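Local coordinates for pesticidial crystal protein CRY2AA (Bacillus thuringiensis serovar kurstaki, PDB 1I5P) that binds the midgut epithelial cells of mosquito and moth larvae and promotes their colloid-osmotic lysis, at residues S550-S555 with V571-N576; N554-V559 with T610-T615. All coordinates share one frame; numbering follows the deposited sequence.

How the interactions relate
Both interactions lie in the C-terminal beta-sandwich region of the toxin. Their centres are about 9 Å apart, and they share Asn554 and Ser555. The chain leaves strand 541-550, passes through the loop of interaction 1 and enters strand 555-561, which carries interaction 2. Segment 571-576 follows strand 564-571, and segment 610-615 follows strand 602-610. These two strands pair with 555-561. Each of the three connections leads from a strand of one sheet to a strand of the other. The two contacts therefore tie together neighbouring loops that join the two sheets. Thr615 touches Ile552 and Gly553, so the two sites form one continuous patch.

Interaction 1 of 2, residues S550-S555 with V571-N576; sequences SSIGNS and VNTTTN
The side-chain amide of Asn572 lies against the backbone of Ser551 and Gly553. One face carries two carbonyl oxygens: Gly553 O sits over Asn572 CG at 3.1 Å, and Ser551 O lies over the OD1 end. These are polar contacts without hydrogen bonds to the amide. The edges do the bonding. At the oxygen edge, Asn572 OD1 takes Thr574 N in its carbonyl plane at 2.9 Å. This closes an Asx turn. At the nitrogen edge, Asn572 ND2 makes a weak bond to Asn554 OD1 at 3.3 Å. The two asparagine amides are almost perpendicular, 88° apart.

Ser551 and Thr573 are joined by two hydrogen bonds. Ser551 N donates to Thr573 OG1 at 2.7 Å and almost straight, 170°. Thr573 N returns a bond to Ser551 O at 2.8 Å. The Thr573 hydroxyl lies between its own backbone N and carbonyl carbon (chi1 66°), a rotamer that brings it to Ser551 N. Ser551 OG reaches forward along its own segment to Gly553 O at 2.7 Å, from above the carbonyl plane. Val571 N donates to Ser555 O at 2.9 Å, in the carbonyl plane.

Strand 585-597 borders the loop pair. Arg586 meets Ser550 OG with its backbone N and Thr573 OG1 with its backbone O, and its side-chain NH1 bonds Thr574 O. Strand 617-626 also packs here, with Phe617 touching Ser555.

Interaction 2 of 2, residues N554-V559 with T610-T615; sequences NSTIRV and TLNSGT
Thr556 and Thr610 form an antiparallel hydrogen-bonded pair where strand 555-561 meets the end of strand 602-610. Thr556 N donates to Thr610 O at 2.8 Å, and Thr610 N donates to Thr556 O at 2.8 Å. The CB atoms of the two threonines touch on one face of the sheet. The Thr556 hydroxyl gives its proton to Asn612 OD1 at 2.8 Å. It arrives in the plane of the amide, on a lone pair. Thr556 OG1 lies anti to its carbonyl carbon (chi1 -59°), a setting that aims it along the sheet toward the turn.

Beyond this pair regular strand pairing stops, but 611-613 stays beside Asn554 and Ser555, with Leu611 at the centre of an inverse gamma turn. Leu611 N is satisfied by Ser528 OG. The turn stays tied to Asn554 by two bonds. Asn554 N donates to Ser613 OG at 2.9 Å, while Ser613 N donates to Asn554 O at 3.1 Å, nearly straight at 176°. One water donates to Asn554 O at 2.6 Å and also to Thr615 O. Asn554 O thus has two donors.

A second water lies at the edge of the Arg558 guanidinium, in its plane. It accepts from Arg558 NH1 at 2.9 Å and bonds Thr610 OG1. It is also placed to donate to Thr556 O, although it has other acceptors within reach. The arginine's hydrogen bonding to the threonine pair runs through this water; its direct approach to Thr610 OG1 is badly angled.

Backbone pairing holds the strand end. Past it, one more backbone bond, the Ser613 hydroxyl and a water continue the link, while Asn612 reaches back to Thr556. The contact is polar almost throughout, consistent with a turn partly open to solvent that is fixed by directed bonds more than by apolar packing.

Interaction 1 of 2, residues S550-S555 with V571-N576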
ATOM      1  N   SER A 550      11.118   6.018 -14.046  1.00 17.16           N
ATOM      2  CA  SER A 550      10.778   5.469 -15.347  1.00 18.75           C
ATOM      3  C   SER A 550      10.788   6.644 -16.314  1.00 19.41           C
ATOM      4  O   SER A 550      10.198   7.688 -16.035  1.00 19.22           O
ATOM      5  CB  SER A 550       9.392   4.823 -15.330  1.00 15.94           C
ATOM      6  OG  SER A 550       9.065   4.322 -16.617  1.00 16.15           O
ATOM      7  N   SER A 551      11.466   6.477 -17.441  1.00 20.94           N
ATOM      8  CA  SER A 551      11.547   7.542 -18.427  1.00 24.01           C
ATOM      9  C   SER A 551      11.567   6.947 -19.831  1.00 24.48           C
ATOM     10  O   SER A 551      12.619   6.546 -20.330  1.00 22.39           O
ATOM     11  CB  SER A 551      12.812   8.375 -18.186  1.00 23.92           C
ATOM     12  OG  SER A 551      12.888   9.474 -19.079  1.00 27.20           O
ATOM     13  N   ILE A 552      10.397   6.873 -20.454  1.00 25.78           N
ATOM     14  CA  ILE A 552      10.308   6.337 -21.805  1.00 27.58           C
ATOM     15  C   ILE A 552      10.660   7.487 -22.735  1.00 28.04           C
ATOM     16  O   ILE A 552       9.814   8.030 -23.442  1.00 28.67           O
ATOM     17  CB  ILE A 552       8.898   5.820 -22.116  1.00 26.65           C
ATOM     18  CG1 ILE A 552       8.364   5.020 -20.924  1.00 24.15           C
ATOM     19  CG2 ILE A 552       8.935   4.953 -23.367  1.00 23.26           C
ATOM     20  CD1 ILE A 552       9.263   3.871 -20.499  1.00 21.71           C
ATOM     21  N   GLY A 553      11.934   7.850 -22.696  1.00 30.09           N
ATOM     22  CA  GLY A 553      12.455   8.946 -23.485  1.00 30.45           C
ATOM     23  C   GLY A 553      13.590   9.508 -22.658  1.00 31.72           C
ATOM     24  O   GLY A 553      13.882   8.980 -21.583  1.00 28.67           O
ATOM     25  N   ASN A 554      14.240  10.563 -23.137  1.00 33.58           N
ATOM     26  CA  ASN A 554      15.340  11.152 -22.387  1.00 34.03           C
ATOM     27  C   ASN A 554      14.887  12.211 -21.402  1.00 32.73           C
ATOM     28  O   ASN A 554      13.948  12.967 -21.656  1.00 32.03           O
ATOM     29  CB  ASN A 554      16.377  11.758 -23.325  1.00 38.82           C
ATOM     30  CG  ASN A 554      17.243  10.716 -23.986  1.00 43.30           C
ATOM     31  OD1 ASN A 554      17.767   9.819 -23.331  1.00 46.79           O
ATOM     32  ND2 ASN A 554      17.407  10.837 -25.299  1.00 46.58           N
ATOM     33  N   SER A 555      15.576  12.248 -20.270  1.00 29.73           N
ATOM     34  CA  SER A 555      15.285  13.200 -19.220  1.00 28.38           C
ATOM     35  C   SER A 555      16.565  13.479 -18.444  1.00 25.93           C
ATOM     36  O   SER A 555      17.531  12.718 -18.527  1.00 25.73           O
ATOM     37  CB  SER A 555      14.203  12.645 -18.288  1.00 28.37           C
ATOM     38  OG  SER A 555      14.551  11.357 -17.808  1.00 34.06           O
ATOM     39  N   VAL A 571      18.825  10.132 -18.822  1.00 27.56           N
ATOM     40  CA  VAL A 571      18.107   9.129 -18.055  1.00 25.45           C
ATOM     41  C   VAL A 571      17.027   8.604 -18.988  1.00 23.37           C
ATOM     42  O   VAL A 571      16.150   9.348 -19.414  1.00 22.09           O
ATOM     43  CB  VAL A 571      17.457   9.736 -16.796  1.00 25.86           C
ATOM     44  CG1 VAL A 571      16.594   8.692 -16.096  1.00 21.66           C
ATOM     45  CG2 VAL A 571      18.540  10.243 -15.854  1.00 26.86           C
ATOM     46  N   ASN A 572      17.108   7.323 -19.322  1.00 23.57           N
ATOM     47  CA  ASN A 572      16.135   6.720 -20.220  1.00 23.31           C
ATOM     48  C   ASN A 572      15.976   5.260 -19.852  1.00 22.12           C
ATOM     49  O   ASN A 572      16.939   4.496 -19.910  1.00 22.20           O
ATOM     50  CB  ASN A 572      16.617   6.825 -21.667  1.00 24.39           C
ATOM     51  CG  ASN A 572      15.504   6.610 -22.663  1.00 26.93           C
ATOM     52  OD1 ASN A 572      14.682   5.704 -22.511  1.00 24.68           O
ATOM     53  ND2 ASN A 572      15.472   7.442 -23.700  1.00 28.49           N
ATOM     54  N   THR A 573      14.762   4.870 -19.484  1.00 21.07           N
ATOM     55  CA  THR A 573      14.506   3.490 -19.085  1.00 19.08           C
ATOM     56  C   THR A 573      13.704   2.725 -20.128  1.00 19.81           C
ATOM     57  O   THR A 573      13.069   1.717 -19.816  1.00 15.79           O
ATOM     58  CB  THR A 573      13.739   3.443 -17.754  1.00 19.85           C
ATOM     59  OG1 THR A 573      12.432   3.998 -17.940  1.00 20.47           O
ATOM     60  CG2 THR A 573      14.478   4.248 -16.685  1.00 17.96           C
ATOM     61  N   THR A 574      13.733   3.208 -21.367  1.00 21.34           N
ATOM     62  CA  THR A 574      13.011   2.560 -22.458  1.00 22.40           C
ATOM     63  C   THR A 574      13.420   1.097 -22.570  1.00 22.87           C
ATOM     64  O   THR A 574      12.569   0.205 -22.565  1.00 19.77           O
ATOM     65  CB  THR A 574      13.292   3.247 -23.807  1.00 23.18           C
ATOM     66  OG1 THR A 574      12.844   4.608 -23.755  1.00 24.01           O
ATOM     67  CG2 THR A 574      12.565   2.526 -24.924  1.00 23.99           C
ATOM     68  N   THR A 575      14.727   0.859 -22.665  1.00 24.15           N
ATOM     69  CA  THR A 575      15.252  -0.499 -22.776  1.00 26.15           C
ATOM     70  C   THR A 575      16.192  -0.839 -21.617  1.00 26.19           C
ATOM     71  O   THR A 575      16.375  -2.009 -21.287  1.00 27.59           O
ATOM     72  CB  THR A 575      15.991  -0.705 -24.119  1.00 26.03           C
ATOM     73  OG1 THR A 575      16.949   0.342 -24.314  1.00 27.79           O
ATOM     74  CG2 THR A 575      15.000  -0.696 -25.272  1.00 28.86           C
ATOM     75  N   ASN A 576      16.787   0.186 -21.013  1.00 25.18           N
ATOM     76  CA  ASN A 576      17.685   0.004 -19.877  1.00 24.89           C
ATOM     77  C   ASN A 576      16.863   0.102 -18.595  1.00 22.62           C
ATOM     78  O   ASN A 576      16.788   1.160 -17.966  1.00 22.38           O
ATOM     79  CB  ASN A 576      18.778   1.076 -19.881  1.00 28.02           C
ATOM     80  CG  ASN A 576      19.860   0.801 -20.904  1.00 33.36           C
ATOM     81  OD1 ASN A 576      20.409   1.726 -21.504  1.00 36.00           O
ATOM     82  ND2 ASN A 576      20.186  -0.473 -21.096  1.00 34.62           N
TER

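Interaction 2 of 2, residues N554-V559 with T610-T615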
ATOM      1  N   ASN A 554      14.240  10.563 -23.137  1.00 33.58           N
ATOM      2  CA  ASN A 554      15.340  11.152 -22.387  1.00 34.03           C
ATOM      3  C   ASN A 554      14.887  12.211 -21.402  1.00 32.73           C
ATOM      4  O   ASN A 554      13.948  12.967 -21.656  1.00 32.03           O
ATOM      5  CB  ASN A 554      16.377  11.758 -23.325  1.00 38.82           C
ATOM      6  CG  ASN A 554      17.243  10.716 -23.986  1.00 43.30           C
ATOM      7  OD1 ASN A 554      17.767   9.819 -23.331  1.00 46.79           O
ATOM      8  ND2 ASN A 554      17.407  10.837 -25.299  1.00 46.58           N
ATOM      9  N   SER A 555      15.576  12.248 -20.270  1.00 29.73           N
ATOM     10  CA  SER A 555      15.285  13.200 -19.220  1.00 28.38           C
ATOM     11  C   SER A 555      16.565  13.479 -18.444  1.00 25.93           C
ATOM     12  O   SER A 555      17.531  12.718 -18.527  1.00 25.73           O
ATOM     13  CB  SER A 555      14.203  12.645 -18.288  1.00 28.37           C
ATOM     14  OG  SER A 555      14.551  11.357 -17.808  1.00 34.06           O
ATOM     15  N   THR A 556      16.577  14.580 -17.703  1.00 23.62           N
ATOM     16  CA  THR A 556      17.744  14.946 -16.916  1.00 22.23           C
ATOM     17  C   THR A 556      17.325  15.176 -15.472  1.00 21.03           C
ATOM     18  O   THR A 556      16.376  15.913 -15.198  1.00 20.87           O
ATOM     19  CB  THR A 556      18.404  16.228 -17.455  1.00 23.42           C
ATOM     20  OG1 THR A 556      18.787  16.026 -18.820  1.00 25.34           O
ATOM     21  CG2 THR A 556      19.643  16.579 -16.632  1.00 21.01           C
ATOM     22  N   ILE A 557      18.039  14.541 -14.550  1.00 21.02           N
ATOM     23  CA  ILE A 557      17.734  14.677 -13.137  1.00 19.71           C
ATOM     24  C   ILE A 557      18.774  15.527 -12.417  1.00 19.07           C
ATOM     25  O   ILE A 557      19.975  15.291 -12.536  1.00 17.17           O
ATOM     26  CB  ILE A 557      17.671  13.298 -12.443  1.00 19.16           C
ATOM     27  CG1 ILE A 557      16.683  12.383 -13.166  1.00 19.20           C
ATOM     28  CG2 ILE A 557      17.229  13.466 -10.996  1.00 20.45           C
ATOM     29  CD1 ILE A 557      16.650  10.973 -12.619  1.00 20.64           C
ATOM     30  N   ARG A 558      18.299  16.522 -11.676  1.00 20.27           N
ATOM     31  CA  ARG A 558      19.175  17.397 -10.906  1.00 20.67           C
ATOM     32  C   ARG A 558      18.747  17.334  -9.445  1.00 20.55           C
ATOM     33  O   ARG A 558      17.671  17.810  -9.073  1.00 18.38           O
ATOM     34  CB  ARG A 558      19.096  18.837 -11.418  1.00 24.87           C
ATOM     35  CG  ARG A 558      19.815  19.060 -12.749  1.00 30.60           C
ATOM     36  CD  ARG A 558      19.689  20.505 -13.215  1.00 34.01           C
ATOM     37  NE  ARG A 558      20.541  20.789 -14.370  1.00 37.64           N
ATOM     38  CZ  ARG A 558      20.327  20.337 -15.601  1.00 38.22           C
ATOM     39  NH1 ARG A 558      19.276  19.570 -15.861  1.00 38.64           N
ATOM     40  NH2 ARG A 558      21.170  20.656 -16.576  1.00 41.19           N
ATOM     41  N   VAL A 559      19.594  16.726  -8.626  1.00 19.06           N
ATOM     42  CA  VAL A 559      19.308  16.580  -7.209  1.00 19.06           C
ATOM     43  C   VAL A 559      20.159  17.539  -6.391  1.00 18.84           C
ATOM     44  O   VAL A 559      21.377  17.591  -6.542  1.00 19.30           O
ATOM     45  CB  VAL A 559      19.583  15.135  -6.737  1.00 18.57           C
ATOM     46  CG1 VAL A 559      19.274  15.003  -5.257  1.00 15.34           C
ATOM     47  CG2 VAL A 559      18.747  14.160  -7.549  1.00 15.20           C
ATOM     48  N   THR A 610      14.188  17.504 -15.987  1.00 16.42           N
ATOM     49  CA  THR A 610      14.148  18.151 -17.285  1.00 18.69           C
ATOM     50  C   THR A 610      13.629  17.094 -18.247  1.00 20.36           C
ATOM     51  O   THR A 610      14.217  16.020 -18.358  1.00 21.17           O
ATOM     52  CB  THR A 610      15.558  18.579 -17.738  1.00 16.87           C
ATOM     53  OG1 THR A 610      16.108  19.496 -16.784  1.00 19.58           O
ATOM     54  CG2 THR A 610      15.501  19.244 -19.104  1.00 18.93           C
ATOM     55  N   LEU A 611      12.521  17.382 -18.923  1.00 22.86           N
ATOM     56  CA  LEU A 611      11.952  16.430 -19.871  1.00 25.85           C
ATOM     57  C   LEU A 611      12.508  16.714 -21.257  1.00 27.91           C
ATOM     58  O   LEU A 611      11.847  17.325 -22.094  1.00 28.78           O
ATOM     59  CB  LEU A 611      10.426  16.540 -19.892  1.00 24.12           C
ATOM     60  CG  LEU A 611       9.703  16.208 -18.586  1.00 24.21           C
ATOM     61  CD1 LEU A 611       8.203  16.329 -18.805  1.00 23.32           C
ATOM     62  CD2 LEU A 611      10.066  14.797 -18.127  1.00 22.53           C
ATOM     63  N   ASN A 612      13.736  16.269 -21.488  1.00 29.36           N
ATOM     64  CA  ASN A 612      14.397  16.481 -22.763  1.00 30.71           C
ATOM     65  C   ASN A 612      13.529  16.056 -23.943  1.00 32.30           C
ATOM     66  O   ASN A 612      13.257  16.857 -24.840  1.00 30.62           O
ATOM     67  CB  ASN A 612      15.727  15.726 -22.791  1.00 30.53           C
ATOM     68  CG  ASN A 612      16.640  16.118 -21.641  1.00 31.64           C
ATOM     69  OD1 ASN A 612      16.837  15.349 -20.703  1.00 35.66           O
ATOM     70  ND2 ASN A 612      17.195  17.320 -21.709  1.00 29.40           N
ATOM     71  N   SER A 613      13.086  14.801 -23.941  1.00 32.76           N
ATOM     72  CA  SER A 613      12.260  14.287 -25.029  1.00 33.32           C
ATOM     73  C   SER A 613      10.817  14.793 -25.024  1.00 33.45           C
ATOM     74  O   SER A 613      10.085  14.596 -25.991  1.00 33.80           O
ATOM     75  CB  SER A 613      12.263  12.758 -25.008  1.00 34.62           C
ATOM     76  OG  SER A 613      13.537  12.243 -25.353  1.00 37.77           O
ATOM     77  N   GLY A 614      10.402  15.445 -23.946  1.00 33.64           N
ATOM     78  CA  GLY A 614       9.038  15.934 -23.889  1.00 32.30           C
ATOM     79  C   GLY A 614       8.107  14.875 -23.324  1.00 32.08           C
ATOM     80  O   GLY A 614       6.961  15.162 -22.968  1.00 31.99           O
ATOM     81  N   THR A 615       8.596  13.639 -23.256  1.00 29.32           N
ATOM     82  CA  THR A 615       7.814  12.537 -22.706  1.00 28.21           C
ATOM     83  C   THR A 615       7.766  12.664 -21.185  1.00 26.31           C
ATOM     84  O   THR A 615       8.709  13.160 -20.566  1.00 25.93           O
ATOM     85  CB  THR A 615       8.429  11.181 -23.072  1.00 29.17           C
ATOM     86  OG1 THR A 615       9.855  11.269 -22.984  1.00 32.76           O
ATOM     87  CG2 THR A 615       8.033  10.781 -24.481  1.00 30.98           C
TER
HETATM   88  O   HOH W   1      11.377  13.445 -21.477  1.00 24.67           O
HETATM   89  O   HOH W   2      16.980  18.537 -14.440  1.00 17.12           O